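Long-range contact in putative hydrogenase (Pyrococcus furiosus, PDB 3LYU), which is the C-terminal domain construct of a putative hydrogenase, probably an oxidoreductase that binds flavin adenine dinucleotide and a [2Fe-2S] cluster in the whole protein: residues F18-E32 and L102-P116. Residues are numbered along the deposited sequence; the frame is centred on the assembly and turned at random.
Sequences FGKILAIGAYTGIVE and LLESEDWDLVFMVGP
Strands 20-26 and 110-114 run parallel, their axes 4.7 Å apart and 15° askew, with Ile-21 beside Leu-110 and Gly-25 beside Val-114. Leu-22 and Ile-24 each give their N-H and C=O to residues flanking their partners, and Ala-26 N to Val-114 O (3.1 Å) closes the series. At the start of the pairing a side-chain carboxylate, Asp-109 OD2, accepts the Lys-20 N-H almost straight (2.8 Å), through the lone pair facing away from OD1, while Asp-109 N returns a bond to Lys-20 O. The Trp-108 indole is clamped between two aliphatic chains. Lys-20 CE lies over one face of its six-membered ring, 3.9 Å from the centroid, and Leu-22 CB over the opposite face. Trp-108 NE1 is bound in the ring plane to Leu-102 O at 2.7 Å; this bond, with the packing on both faces, helps to hold the ring's rotation and ties it to helix 84-104. Extended throughout, with chi1 at -169°, Lys-20 runs across the indole face and brings NZ to Glu-106 OE1 (2.7 Å), a salt bridge; the same NZ also lies over the face of the Trp-108 six-membered ring, a cation-pi contact. Arg-70 is a second partner of Glu-106 OE1. On the face covered by helix 84-104, Ile-24 CB packs on Met-113 CG (3.6 Å), and Ile-24 CD1 meets Val-111 CG2. On the face covered by helix 29-42, Leu-110 CD2 sits over the Phe-18 ring, and Val-114 CG1 abuts Gly-29 O at 3.3 Å. The central parallel pair has helices on both sides, and strand 20-26 leads through a tight type II' turn (Ala-26 to Gly-29) into helix 29-42; the strand order is 3-2-1-4-5, as in the nucleotide-binding domain of ferredoxin-reductase-like proteins, to which this domain probably corresponds.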
loop_
_atom_site.group_PDB
_atom_site.type_symbol
_atom_site.label_atom_id
_atom_site.label_comp_id
_atom_site.label_asym_id
_atom_site.label_seq_id
_atom_site.Cartn_x
_atom_site.Cartn_y
_atom_site.Cartn_z
ATOM N N PHE B 18 -19.676 9.532 -7.283
ATOM C CA PHE B 18 -18.968 9.504 -8.556
ATOM C C PHE B 18 -19.997 9.736 -9.656
ATOM O O PHE B 18 -19.654 10.099 -10.784
ATOM C CB PHE B 18 -18.269 8.154 -8.765
ATOM C CG PHE B 18 -17.261 7.812 -7.694
ATOM C CD1 PHE B 18 -17.675 7.263 -6.482
ATOM C CD2 PHE B 18 -15.899 8.033 -7.900
ATOM C CE1 PHE B 18 -16.748 6.934 -5.485
ATOM C CE2 PHE B 18 -14.963 7.710 -6.911
ATOM C CZ PHE B 18 -15.390 7.156 -5.697
ATOM N N GLY B 19 -21.261 9.537 -9.303
ATOM C CA GLY B 19 -22.331 9.723 -10.251
ATOM C C GLY B 19 -22.957 8.397 -10.592
ATOM O O GLY B 19 -23.563 7.772 -9.730
ATOM N N LYS B 20 -22.808 7.973 -11.846
ATOM C CA LYS B 20 -23.372 6.714 -12.310
ATOM C C LYS B 20 -22.295 5.641 -12.263
ATOM O O LYS B 20 -21.280 5.742 -12.943
ATOM C CB LYS B 20 -23.913 6.867 -13.728
ATOM C CG LYS B 20 -24.748 5.681 -14.175
ATOM C CD LYS B 20 -25.442 5.944 -15.494
ATOM C CE LYS B 20 -26.328 4.778 -15.891
ATOM N NZ LYS B 20 -27.028 5.047 -17.179
ATOM N N ILE B 21 -22.534 4.609 -11.455
ATOM C CA ILE B 21 -21.561 3.542 -11.271
ATOM C C ILE B 21 -22.010 2.169 -11.770
ATOM O O ILE B 21 -23.144 1.753 -11.565
ATOM C CB ILE B 21 -21.163 3.407 -9.760
ATOM C CG1 ILE B 21 -20.719 4.768 -9.206
ATOM C CG2 ILE B 21 -20.038 2.370 -9.603
ATOM C CD1 ILE B 21 -20.550 4.805 -7.707
ATOM N N LEU B 22 -21.097 1.474 -12.433
ATOM C CA LEU B 22 -21.371 0.144 -12.921
ATOM C C LEU B 22 -20.565 -0.786 -12.022
ATOM O O LEU B 22 -19.346 -0.918 -12.179
ATOM C CB LEU B 22 -20.909 -0.004 -14.374
ATOM C CG LEU B 22 -20.958 -1.450 -14.878
ATOM C CD1 LEU B 22 -22.363 -2.025 -14.686
ATOM C CD2 LEU B 22 -20.558 -1.508 -16.325
ATOM N N ALA B 23 -21.238 -1.406 -11.061
ATOM C CA ALA B 23 -20.576 -2.324 -10.152
ATOM C C ALA B 23 -20.758 -3.754 -10.682
ATOM O O ALA B 23 -21.874 -4.264 -10.729
ATOM C CB ALA B 23 -21.166 -2.180 -8.760
ATOM N N ILE B 24 -19.652 -4.382 -11.081
ATOM C CA ILE B 24 -19.659 -5.737 -11.635
ATOM C C ILE B 24 -19.170 -6.818 -10.665
ATOM O O ILE B 24 -18.207 -6.621 -9.921
ATOM C CB ILE B 24 -18.788 -5.803 -12.893
ATOM C CG1 ILE B 24 -19.218 -4.718 -13.865
ATOM C CG2 ILE B 24 -18.924 -7.152 -13.549
ATOM C CD1 ILE B 24 -18.325 -4.605 -15.046
ATOM N N GLY B 25 -19.843 -7.962 -10.680
ATOM C CA GLY B 25 -19.458 -9.058 -9.817
ATOM C C GLY B 25 -19.500 -10.334 -10.617
ATOM O O GLY B 25 -20.558 -10.734 -11.084
ATOM N N ALA B 26 -18.348 -10.966 -10.801
ATOM C CA ALA B 26 -18.288 -12.212 -11.551
ATOM C C ALA B 26 -18.339 -13.398 -10.592
ATOM O O ALA B 26 -17.682 -13.404 -9.554
ATOM C CB ALA B 26 -17.022 -12.258 -12.377
ATOM N N TYR B 27 -19.126 -14.404 -10.944
ATOM C CA TYR B 27 -19.255 -15.593 -10.113
ATOM C C TYR B 27 -19.659 -15.186 -8.694
ATOM O O TYR B 27 -20.580 -14.396 -8.526
ATOM C CB TYR B 27 -17.933 -16.397 -10.106
ATOM C CG TYR B 27 -17.439 -16.852 -11.480
ATOM C CD1 TYR B 27 -16.412 -16.175 -12.139
ATOM C CD2 TYR B 27 -18.021 -17.949 -12.127
ATOM C CE1 TYR B 27 -15.980 -16.572 -13.407
ATOM C CE2 TYR B 27 -17.594 -18.354 -13.398
ATOM C CZ TYR B 27 -16.575 -17.663 -14.033
ATOM O OH TYR B 27 -16.157 -18.057 -15.293
ATOM N N THR B 28 -18.972 -15.705 -7.678
ATOM C CA THR B 28 -19.310 -15.377 -6.293
ATOM C C THR B 28 -18.816 -13.988 -5.913
ATOM O O THR B 28 -19.050 -13.512 -4.796
ATOM C CB THR B 28 -18.719 -16.408 -5.285
ATOM O OG1 THR B 28 -17.296 -16.255 -5.213
ATOM C CG2 THR B 28 -19.041 -17.825 -5.723
ATOM N N GLY B 29 -18.138 -13.337 -6.851
ATOM C CA GLY B 29 -17.629 -12.008 -6.589
ATOM C C GLY B 29 -18.757 -11.052 -6.261
ATOM O O GLY B 29 -18.519 -10.019 -5.638
ATOM N N ILE B 30 -19.986 -11.397 -6.657
ATOM C CA ILE B 30 -21.153 -10.541 -6.408
ATOM C C ILE B 30 -21.492 -10.400 -4.917
ATOM O O ILE B 30 -22.066 -9.402 -4.490
ATOM C CB ILE B 30 -22.411 -11.056 -7.173
ATOM C CG1 ILE B 30 -23.461 -9.945 -7.298
ATOM C CG2 ILE B 30 -23.015 -12.246 -6.450
ATOM C CD1 ILE B 30 -23.015 -8.786 -8.141
ATOM N N VAL B 31 -21.128 -11.396 -4.127
ATOM C CA VAL B 31 -21.388 -11.348 -2.697
ATOM C C VAL B 31 -20.689 -10.143 -2.068
ATOM O O VAL B 31 -21.249 -9.449 -1.210
ATOM C CB VAL B 31 -20.870 -12.622 -2.016
ATOM C CG1 VAL B 31 -21.213 -12.601 -0.521
ATOM C CG2 VAL B 31 -21.464 -13.840 -2.705
ATOM N N GLU B 32 -19.461 -9.901 -2.510
ATOM C CA GLU B 32 -18.658 -8.803 -2.001
ATOM C C GLU B 32 -19.069 -7.434 -2.546
ATOM O O GLU B 32 -19.076 -6.448 -1.815
ATOM C CB GLU B 32 -17.180 -9.082 -2.296
ATOM C CG GLU B 32 -16.214 -8.117 -1.649
ATOM C CD GLU B 32 -14.783 -8.585 -1.739
ATOM O OE1 GLU B 32 -13.876 -7.824 -1.315
ATOM O OE2 GLU B 32 -14.565 -9.717 -2.232
ATOM N N LEU B 102 -23.004 -1.985 -22.559
ATOM C CA LEU B 102 -23.461 -0.991 -21.600
ATOM C C LEU B 102 -22.683 0.312 -21.665
ATOM O O LEU B 102 -23.179 1.353 -21.254
ATOM C CB LEU B 102 -23.370 -1.550 -20.187
ATOM C CG LEU B 102 -24.441 -2.548 -19.756
ATOM C CD1 LEU B 102 -24.032 -3.143 -18.417
ATOM C CD2 LEU B 102 -25.794 -1.852 -19.654
ATOM N N LEU B 103 -21.456 0.247 -22.162
ATOM C CA LEU B 103 -20.625 1.433 -22.280
ATOM C C LEU B 103 -20.875 2.101 -23.622
ATOM O O LEU B 103 -20.771 3.323 -23.750
ATOM C CB LEU B 103 -19.146 1.060 -22.161
ATOM C CG LEU B 103 -18.569 0.925 -20.753
ATOM C CD1 LEU B 103 -19.479 0.072 -19.896
ATOM C CD2 LEU B 103 -17.179 0.328 -20.846
ATOM N N GLU B 104 -21.201 1.280 -24.618
ATOM C CA GLU B 104 -21.484 1.760 -25.968
ATOM C C GLU B 104 -22.903 2.305 -25.963
ATOM O O GLU B 104 -23.287 3.086 -26.834
ATOM C CB GLU B 104 -21.355 0.614 -26.975
ATOM C CG GLU B 104 -20.973 1.055 -28.378
ATOM C CD GLU B 104 -20.511 -0.109 -29.249
ATOM O OE1 GLU B 104 -19.576 -0.834 -28.843
ATOM O OE2 GLU B 104 -21.080 -0.297 -30.346
ATOM N N SER B 105 -23.674 1.872 -24.968
ATOM C CA SER B 105 -25.045 2.329 -24.797
ATOM C C SER B 105 -24.969 3.618 -23.972
ATOM O O SER B 105 -24.566 4.665 -24.480
ATOM C CB SER B 105 -25.882 1.269 -24.064
ATOM O OG SER B 105 -27.232 1.681 -23.923
ATOM N N GLU B 106 -25.332 3.532 -22.699
ATOM C CA GLU B 106 -25.303 4.687 -21.807
ATOM C C GLU B 106 -23.882 5.131 -21.431
ATOM O O GLU B 106 -22.894 4.518 -21.850
ATOM C CB GLU B 106 -26.110 4.360 -20.552
ATOM C CG GLU B 106 -25.915 2.924 -20.090
ATOM C CD GLU B 106 -27.194 2.293 -19.573
ATOM O OE1 GLU B 106 -27.739 2.786 -18.564
ATOM O OE2 GLU B 106 -27.656 1.303 -20.177
ATOM N N ASP B 107 -23.788 6.210 -20.655
ATOM C CA ASP B 107 -22.493 6.731 -20.227
ATOM C C ASP B 107 -22.329 6.548 -18.730
ATOM O O ASP B 107 -23.281 6.695 -17.969
ATOM C CB ASP B 107 -22.361 8.206 -20.597
ATOM C CG ASP B 107 -22.533 8.441 -22.078
ATOM O OD1 ASP B 107 -21.803 7.803 -22.866
ATOM O OD2 ASP B 107 -23.398 9.256 -22.457
ATOM N N TRP B 108 -21.110 6.228 -18.311
ATOM C CA TRP B 108 -20.838 5.986 -16.905
ATOM C C TRP B 108 -19.734 6.871 -16.375
ATOM O O TRP B 108 -18.907 7.370 -17.133
ATOM C CB TRP B 108 -20.451 4.519 -16.704
ATOM C CG TRP B 108 -21.427 3.575 -17.319
ATOM C CD1 TRP B 108 -21.556 3.272 -18.645
ATOM C CD2 TRP B 108 -22.471 2.876 -16.645
ATOM N NE1 TRP B 108 -22.620 2.431 -18.837
ATOM C CE2 TRP B 108 -23.202 2.174 -17.625
ATOM C CE3 TRP B 108 -22.863 2.777 -15.300
ATOM C CZ2 TRP B 108 -24.305 1.385 -17.309
ATOM C CZ3 TRP B 108 -23.960 1.993 -14.985
ATOM C CH2 TRP B 108 -24.670 1.307 -15.988
ATOM N N ASP B 109 -19.728 7.049 -15.058
ATOM C CA ASP B 109 -18.724 7.864 -14.394
ATOM C C ASP B 109 -17.633 6.986 -13.800
ATOM O O ASP B 109 -16.492 7.419 -13.645
ATOM C CB ASP B 109 -19.377 8.691 -13.289
ATOM C CG ASP B 109 -20.265 9.788 -13.837
ATOM O OD1 ASP B 109 -19.725 10.747 -14.437
ATOM O OD2 ASP B 109 -21.502 9.687 -13.675
ATOM N N LEU B 110 -17.990 5.749 -13.476
ATOM C CA LEU B 110 -17.037 4.821 -12.893
ATOM C C LEU B 110 -17.449 3.365 -13.078
ATOM O O LEU B 110 -18.631 3.047 -13.209
ATOM C CB LEU B 110 -16.875 5.097 -11.391
ATOM C CG LEU B 110 -16.085 4.032 -10.617
ATOM C CD1 LEU B 110 -14.614 4.120 -10.980
ATOM C CD2 LEU B 110 -16.269 4.213 -9.130
ATOM N N VAL B 111 -16.452 2.490 -13.102
ATOM C CA VAL B 111 -16.690 1.061 -13.200
ATOM C C VAL B 111 -15.844 0.390 -12.121
ATOM O O VAL B 111 -14.671 0.709 -11.944
ATOM C CB VAL B 111 -16.327 0.489 -14.595
ATOM C CG1 VAL B 111 -14.913 0.849 -14.953
ATOM C CG2 VAL B 111 -16.506 -1.025 -14.601
ATOM N N PHE B 112 -16.471 -0.508 -11.371
ATOM C CA PHE B 112 -15.792 -1.233 -10.315
ATOM C C PHE B 112 -16.105 -2.706 -10.469
ATOM O O PHE B 112 -17.246 -3.083 -10.687
ATOM C CB PHE B 112 -16.255 -0.727 -8.956
ATOM C CG PHE B 112 -15.892 -1.632 -7.813
ATOM C CD1 PHE B 112 -16.848 -2.483 -7.252
ATOM C CD2 PHE B 112 -14.611 -1.613 -7.270
ATOM C CE1 PHE B 112 -16.537 -3.295 -6.164
ATOM C CE2 PHE B 112 -14.286 -2.424 -6.177
ATOM C CZ PHE B 112 -15.253 -3.264 -5.625
HETATM N N MSE B 113 -15.085 -3.544 -10.362
HETATM C CA MSE B 113 -15.302 -4.963 -10.507
HETATM C C MSE B 113 -14.549 -5.846 -9.532
HETATM O O MSE B 113 -13.443 -5.527 -9.083
HETATM C CB MSE B 113 -14.942 -5.409 -11.915
HETATM C CG MSE B 113 -15.369 -6.827 -12.160
HETATM SE SE MSE B 113 -14.645 -7.592 -13.724
HETATM C CE MSE B 113 -14.273 -9.366 -13.060
ATOM N N VAL B 114 -15.172 -6.976 -9.223
ATOM C CA VAL B 114 -14.590 -7.985 -8.353
ATOM C C VAL B 114 -14.869 -9.367 -8.975
ATOM O O VAL B 114 -16.008 -9.761 -9.162
ATOM C CB VAL B 114 -15.152 -7.874 -6.893
ATOM C CG1 VAL B 114 -16.638 -7.595 -6.925
ATOM C CG2 VAL B 114 -14.872 -9.158 -6.112
ATOM N N GLY B 115 -13.804 -10.073 -9.325
ATOM C CA GLY B 115 -13.920 -11.392 -9.914
ATOM C C GLY B 115 -12.527 -11.902 -10.247
ATOM O O GLY B 115 -11.545 -11.230 -9.919
ATOM N N PRO B 116 -12.388 -13.076 -10.891
ATOM C CA PRO B 116 -11.037 -13.555 -11.209
ATOM C C PRO B 116 -10.234 -12.502 -11.944
ATOM O O PRO B 116 -10.792 -11.706 -12.712
ATOM C CB PRO B 116 -11.281 -14.823 -12.040
ATOM C CG PRO B 116 -12.713 -14.710 -12.493
ATOM C CD PRO B 116 -13.411 -14.035 -11.339
#